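Local structure of AlyGC (Glaciecola chathamensis, 5GKD) at residues R541-A546 with N568-D573; F564-R569 with F590-E595. The protein cleaves alginate as a lyase of polysaccharide lyase family 6, probably by calcium-assisted beta-elimination, and is built from two parallel beta-helices. One frame throughout, in Å; residues are numbered along the deposited sequence.

In the fold
Running from the N terminus, the chain enters strand 543-548 within 541-546, then forms strand 551-555 and strand 564-565, continues through the loop 566-571 into strand 572-578, and goes on by strand 581-585 to strand 590-592. Contact 1 closes the loop from 541-546 to 568-573; contact 2 closes the next, from 564-569 to 590-595. The two loops overlap rather than nest, since contact 2 opens on Phe564 before contact 1 has closed, and they share Asn568 and Arg569. Each therefore ties one coil of the C-terminal parallel beta-helix to the following one, on different faces, and Phe564 of contact 2 packs against Tyr543 and Leu545 of contact 1.

Contact 1: R541-A546 with N568-D573; sequences RNYRLA and NRSFAD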
loop_
_atom_site.group_PDB
_atom_site.type_symbol
_atom_site.label_atom_id
_atom_site.label_comp_id
_atom_site.label_asym_id
_atom_site.label_seq_id
_atom_site.Cartn_x
_atom_site.Cartn_y
_atom_site.Cartn_z
ATOM N N ARG A 541 8.002 -6.033 -9.653
ATOM C CA ARG A 541 9.267 -5.967 -10.359
ATOM C C ARG A 541 10.064 -4.809 -9.774
ATOM O O ARG A 541 9.478 -3.842 -9.280
ATOM C CB ARG A 541 8.949 -5.752 -11.842
ATOM C CG ARG A 541 9.998 -5.980 -12.839
ATOM C CD ARG A 541 9.338 -5.924 -14.180
ATOM N NE ARG A 541 8.551 -7.129 -14.412
ATOM C CZ ARG A 541 8.852 -8.042 -15.329
ATOM N NH1 ARG A 541 9.909 -7.872 -16.109
ATOM N NH2 ARG A 541 8.093 -9.117 -15.480
ATOM N N ASN A 542 11.389 -4.901 -9.825
ATOM C CA ASN A 542 12.226 -3.772 -9.420
ATOM C C ASN A 542 12.224 -2.689 -10.512
ATOM O O ASN A 542 11.715 -2.886 -11.613
ATOM C CB ASN A 542 13.664 -4.226 -9.136
ATOM C CG ASN A 542 13.747 -5.313 -8.069
ATOM O OD1 ASN A 542 12.849 -5.465 -7.247
ATOM N ND2 ASN A 542 14.837 -6.063 -8.075
ATOM N N TYR A 543 12.825 -1.537 -10.214
ATOM C CA TYR A 543 12.920 -0.465 -11.201
ATOM C C TYR A 543 14.265 0.237 -11.062
ATOM O O TYR A 543 14.950 0.112 -10.051
ATOM C CB TYR A 543 11.760 0.555 -11.070
ATOM C CG TYR A 543 11.816 1.349 -9.797
ATOM C CD1 TYR A 543 11.336 0.824 -8.602
ATOM C CD2 TYR A 543 12.384 2.604 -9.776
ATOM C CE1 TYR A 543 11.410 1.539 -7.433
ATOM C CE2 TYR A 543 12.449 3.335 -8.604
ATOM C CZ TYR A 543 11.970 2.797 -7.437
ATOM O OH TYR A 543 12.062 3.526 -6.281
ATOM N N ARG A 544 14.623 0.997 -12.098
ATOM C CA ARG A 544 15.829 1.810 -12.149
ATOM C C ARG A 544 15.456 3.269 -12.399
ATOM O O ARG A 544 14.578 3.563 -13.214
ATOM C CB ARG A 544 16.779 1.320 -13.260
ATOM C CG ARG A 544 17.375 -0.056 -13.036
ATOM C CD ARG A 544 17.967 -0.643 -14.305
ATOM N NE ARG A 544 16.942 -1.198 -15.185
ATOM C CZ ARG A 544 17.040 -1.234 -16.510
ATOM N NH1 ARG A 544 18.118 -0.741 -17.106
ATOM N NH2 ARG A 544 16.060 -1.740 -17.235
ATOM N N LEU A 545 16.139 4.185 -11.714
ATOM C CA LEU A 545 15.916 5.616 -11.887
ATOM C C LEU A 545 17.265 6.325 -11.964
ATOM O O LEU A 545 18.063 6.238 -11.027
ATOM C CB LEU A 545 15.061 6.174 -10.738
ATOM C CG LEU A 545 14.863 7.692 -10.672
ATOM C CD1 LEU A 545 14.236 8.208 -11.945
ATOM C CD2 LEU A 545 14.027 8.074 -9.462
ATOM N N ALA A 546 17.520 7.014 -13.078
ATOM C CA ALA A 546 18.735 7.799 -13.294
ATOM C C ALA A 546 18.353 9.238 -13.607
ATOM O O ALA A 546 17.456 9.483 -14.419
ATOM C CB ALA A 546 19.583 7.227 -14.435
ATOM N N ASN A 568 5.039 1.532 -1.063
ATOM C CA ASN A 568 5.259 0.426 -0.137
ATOM C C ASN A 568 5.648 -0.841 -0.894
ATOM O O ASN A 568 5.051 -1.181 -1.916
ATOM C CB ASN A 568 4.004 0.191 0.708
ATOM C CG ASN A 568 3.867 1.203 1.844
ATOM O OD1 ASN A 568 4.360 0.975 2.946
ATOM N ND2 ASN A 568 3.203 2.315 1.578
ATOM N N ARG A 569 6.682 -1.518 -0.405
ATOM C CA ARG A 569 7.185 -2.759 -0.983
ATOM C C ARG A 569 7.752 -2.565 -2.388
ATOM O O ARG A 569 7.846 -3.522 -3.143
ATOM C CB ARG A 569 6.104 -3.853 -0.994
ATOM C CG ARG A 569 5.525 -4.193 0.387
ATOM C CD ARG A 569 6.635 -4.614 1.348
ATOM N NE ARG A 569 6.175 -5.498 2.404
ATOM C CZ ARG A 569 6.419 -5.331 3.700
ATOM N NH1 ARG A 569 7.140 -4.300 4.120
ATOM N NH2 ARG A 569 5.954 -6.220 4.573
ATOM N N SER A 570 8.115 -1.343 -2.770
ATOM C CA SER A 570 8.779 -1.104 -4.043
ATOM C C SER A 570 10.286 -1.247 -3.861
ATOM O O SER A 570 10.805 -1.148 -2.751
ATOM C CB SER A 570 8.436 0.286 -4.597
ATOM O OG SER A 570 9.003 1.329 -3.808
ATOM N N PHE A 571 10.992 -1.488 -4.966
ATOM C CA PHE A 571 12.434 -1.719 -4.864
ATOM C C PHE A 571 13.153 -1.177 -6.092
ATOM O O PHE A 571 12.914 -1.635 -7.214
ATOM C CB PHE A 571 12.755 -3.203 -4.666
ATOM C CG PHE A 571 14.212 -3.456 -4.321
ATOM C CD1 PHE A 571 14.645 -3.410 -3.002
ATOM C CD2 PHE A 571 15.153 -3.700 -5.323
ATOM C CE1 PHE A 571 15.981 -3.613 -2.690
ATOM C CE2 PHE A 571 16.480 -3.913 -5.008
ATOM C CZ PHE A 571 16.896 -3.871 -3.695
ATOM N N ALA A 572 14.034 -0.201 -5.874
ATOM C CA ALA A 572 14.902 0.321 -6.920
ATOM C C ALA A 572 16.227 -0.438 -6.940
ATOM O O ALA A 572 16.987 -0.392 -5.970
ATOM C CB ALA A 572 15.155 1.815 -6.715
ATOM N N ASP A 573 16.507 -1.130 -8.051
ATOM C CA ASP A 573 17.849 -1.668 -8.270
ATOM C C ASP A 573 18.914 -0.576 -8.144
ATOM O O ASP A 573 20.015 -0.827 -7.649
ATOM C CB ASP A 573 17.937 -2.350 -9.637
ATOM C CG ASP A 573 17.369 -3.789 -9.626
ATOM O OD1 ASP A 573 17.709 -4.567 -8.731
ATOM O OD2 ASP A 573 16.609 -4.160 -10.534
HETATM O O HOH W 1 9.482 -2.031 -7.460
HETATM O O HOH W 2 11.654 2.033 -3.965
#
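Tyr543 carries its CG between the backbone N and the carbonyl carbon (chi1 67°), which lays the phenol beside the backbone of 571-572, while Asn542, with CG anti to its carbonyl carbon (chi1 -57°), sends its amide alongside Phe571. The methyl of Ala572 sits over one face of the tyrosine ring, offset toward the rim, with Ala572 CB 3.8 Å from the Tyr543 ring centroid in a CH-pi contact. Beyond the ring, a water accompanies the hydroxyl: it lies 2.8 Å from Tyr543 OH and donates to Ser570 OG, which is also bonded to Gly567. A second water joins Arg541 O to Phe571 N. The backbones pair in parallel at Tyr543 and Ala572. Tyr543 N donates to Phe571 O at 3.0 Å, in the carbonyl plane, and Asp573 N returns a weak, bent bond of 2.8 Å to Tyr543 O. Asn542 and Phe571 point the same way, their amide and ring planes 49° apart, with Asn542 OD1 3.4 Å from Phe571 CB; Tyr602 meets the Phe571 ring edge-to-face. Against Asp573 the amide stands nearly perpendicular, and Asn542 ND2 makes only a weak bond of 3.3 Å to Asp573 OD1. The amide is also held by Lys119 at OD1 and by Ile176 O at ND2, both from the N-terminal half of the chain, and so links this coil to the N-terminal beta-helix. Parallel pairing of successive coils is the hallmark of the right-handed parallel beta-helix of the pectate lyase-like superfamily.

Contact 2: F564-R569 with F590-E595; sequences FDAGNR and FRLNKE
Lys594 folds across 564-569, and its side chain can be followed outward from CB, which rests 3.7 Å from Asn568 OD1. Lys594 CG comes 3.3 Å from Ala566 O; bends at chi2 (-48°) and chi4 (77°) keep the chain close to that carbonyl, so CE lies near both Ala566 O and Asp565 OD1. At the tip, Lys594 NZ donates to Ala566 O at 2.9 Å and, in a salt bridge, to Asp565 OD1 at 2.7 Å. Arg591 NE completes the salt-bridge network, reaching Asp565 OD1 at 2.8 Å from the opposite face of the carboxylate plane, with the guanidinium turned edge-on. A water donates to Asp565 OD2 and accepts from Arg591 NH2, while Arg591 NH1 has a second acid, Asp588. Behind this network the strands pair in parallel, Arg591 N with Phe564 O and Ala566 N with Arg591 O. The opposite side is apolar: Phe590 CD1 lies against Phe564 CB, and Leu592 CD1 comes to the edge of the Phe564 ring and to Ala566 CB. Farther along, Glu595 grips Arg569 twice: Glu595 OE2 takes Arg569 N on its syn side at 2.7 Å, and Glu595 OE1 forms a salt bridge with Arg569 NH1, met nearly along its C-O axis, also at 2.7 Å. Asn603 shares OE2, and Asp597 forms a salt bridge with Arg569 NH2. Two cations on a single oxygen probably keep Asp565 ionised, and Glu595 probably restrains the loop after strand 564-565; salt bridges and bonds from charged groups to the main chain continue the contact past the paired residues.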
loop_
_atom_site.group_PDB
_atom_site.type_symbol
_atom_site.label_atom_id
_atom_site.label_comp_id
_atom_site.label_asym_id
_atom_site.label_seq_id
_atom_site.Cartn_x
_atom_site.Cartn_y
_atom_site.Cartn_z
ATOM N N PHE A 564 10.575 12.587 -4.679
ATOM C CA PHE A 564 10.417 11.175 -5.015
ATOM C C PHE A 564 9.830 10.414 -3.837
ATOM O O PHE A 564 10.387 10.446 -2.737
ATOM C CB PHE A 564 11.737 10.511 -5.439
ATOM C CG PHE A 564 11.564 9.070 -5.859
ATOM C CD1 PHE A 564 11.170 8.752 -7.145
ATOM C CD2 PHE A 564 11.739 8.039 -4.946
ATOM C CE1 PHE A 564 10.974 7.434 -7.524
ATOM C CE2 PHE A 564 11.549 6.715 -5.315
ATOM C CZ PHE A 564 11.170 6.416 -6.613
ATOM N N ASP A 565 8.749 9.676 -4.089
ATOM C CA ASP A 565 8.025 8.936 -3.059
ATOM C C ASP A 565 7.929 7.474 -3.482
ATOM O O ASP A 565 7.206 7.146 -4.424
ATOM C CB ASP A 565 6.633 9.540 -2.841
ATOM C CG ASP A 565 5.945 9.004 -1.581
ATOM O OD1 ASP A 565 6.636 8.678 -0.600
ATOM O OD2 ASP A 565 4.708 8.915 -1.570
ATOM N N ALA A 566 8.655 6.600 -2.793
ATOM C CA ALA A 566 8.636 5.177 -3.096
ATOM C C ALA A 566 7.356 4.537 -2.569
ATOM O O ALA A 566 6.957 4.782 -1.433
ATOM C CB ALA A 566 9.858 4.480 -2.486
ATOM N N GLY A 567 6.721 3.710 -3.397
ATOM C CA GLY A 567 5.583 2.942 -2.935
ATOM C C GLY A 567 5.982 1.878 -1.933
ATOM O O GLY A 567 7.114 1.389 -1.920
ATOM N N ASN A 568 5.039 1.532 -1.063
ATOM C CA ASN A 568 5.259 0.426 -0.137
ATOM C C ASN A 568 5.648 -0.841 -0.894
ATOM O O ASN A 568 5.051 -1.181 -1.916
ATOM C CB ASN A 568 4.004 0.191 0.708
ATOM C CG ASN A 568 3.867 1.203 1.844
ATOM O OD1 ASN A 568 4.360 0.975 2.946
ATOM N ND2 ASN A 568 3.203 2.315 1.578
ATOM N N ARG A 569 6.682 -1.518 -0.405
ATOM C CA ARG A 569 7.185 -2.759 -0.983
ATOM C C ARG A 569 7.752 -2.565 -2.388
ATOM O O ARG A 569 7.846 -3.522 -3.143
ATOM C CB ARG A 569 6.104 -3.853 -0.994
ATOM C CG ARG A 569 5.525 -4.193 0.387
ATOM C CD ARG A 569 6.635 -4.614 1.348
ATOM N NE ARG A 569 6.175 -5.498 2.404
ATOM C CZ ARG A 569 6.419 -5.331 3.700
ATOM N NH1 ARG A 569 7.140 -4.300 4.120
ATOM N NH2 ARG A 569 5.954 -6.220 4.573
ATOM N N PHE A 590 14.098 12.185 -1.379
ATOM C CA PHE A 590 13.901 10.762 -1.642
ATOM C C PHE A 590 13.322 10.095 -0.400
ATOM O O PHE A 590 13.944 10.100 0.668
ATOM C CB PHE A 590 15.212 10.084 -2.067
ATOM C CG PHE A 590 15.682 10.502 -3.434
ATOM C CD1 PHE A 590 15.195 9.883 -4.560
ATOM C CD2 PHE A 590 16.582 11.540 -3.589
ATOM C CE1 PHE A 590 15.605 10.268 -5.812
ATOM C CE2 PHE A 590 17.004 11.923 -4.832
ATOM C CZ PHE A 590 16.513 11.283 -5.949
ATOM N N ARG A 591 12.130 9.532 -0.543
ATOM C CA ARG A 591 11.441 8.846 0.542
ATOM C C ARG A 591 11.590 7.347 0.306
ATOM O O ARG A 591 10.840 6.754 -0.475
ATOM C CB ARG A 591 9.984 9.292 0.604
ATOM C CG ARG A 591 9.836 10.707 1.134
ATOM C CD ARG A 591 8.546 11.367 0.686
ATOM N NE ARG A 591 7.366 10.721 1.243
ATOM C CZ ARG A 591 6.967 10.855 2.500
ATOM N NH1 ARG A 591 7.667 11.595 3.342
ATOM N NH2 ARG A 591 5.874 10.230 2.921
ATOM N N LEU A 592 12.578 6.745 0.980
ATOM C CA LEU A 592 12.973 5.351 0.812
ATOM C C LEU A 592 12.911 4.610 2.138
ATOM O O LEU A 592 13.768 3.778 2.448
ATOM C CB LEU A 592 14.377 5.238 0.235
ATOM C CG LEU A 592 14.663 5.362 -1.261
ATOM C CD1 LEU A 592 13.448 5.206 -2.141
ATOM C CD2 LEU A 592 15.410 6.618 -1.565
ATOM N N ASN A 593 11.894 4.916 2.933
ATOM C CA ASN A 593 11.775 4.454 4.308
ATOM C C ASN A 593 10.382 3.909 4.597
ATOM O O ASN A 593 9.843 4.111 5.690
ATOM C CB ASN A 593 12.088 5.589 5.276
ATOM C CG ASN A 593 11.107 6.728 5.152
ATOM O OD1 ASN A 593 10.461 6.880 4.117
ATOM N ND2 ASN A 593 10.954 7.507 6.214
ATOM N N LYS A 594 9.775 3.206 3.634
ATOM C CA LYS A 594 8.404 2.726 3.816
ATOM C C LYS A 594 8.297 1.428 4.613
ATOM O O LYS A 594 7.221 1.134 5.142
ATOM C CB LYS A 594 7.725 2.538 2.458
ATOM C CG LYS A 594 7.691 3.801 1.628
ATOM C CD LYS A 594 7.190 4.974 2.480
ATOM C CE LYS A 594 7.201 6.300 1.740
ATOM N NZ LYS A 594 6.076 6.473 0.785
ATOM N N GLU A 595 9.355 0.634 4.712
ATOM C CA GLU A 595 9.219 -0.715 5.257
ATOM C C GLU A 595 9.591 -0.725 6.736
ATOM O O GLU A 595 10.626 -1.238 7.161
ATOM C CB GLU A 595 10.067 -1.696 4.455
ATOM C CG GLU A 595 10.107 -1.388 2.973
ATOM C CD GLU A 595 8.732 -1.355 2.338
ATOM O OE1 GLU A 595 7.856 -2.104 2.797
ATOM O OE2 GLU A 595 8.531 -0.594 1.375
HETATM O O HOH W 3 3.844 8.968 1.071
HETATM O O HOH W 4 5.121 -1.326 3.333
#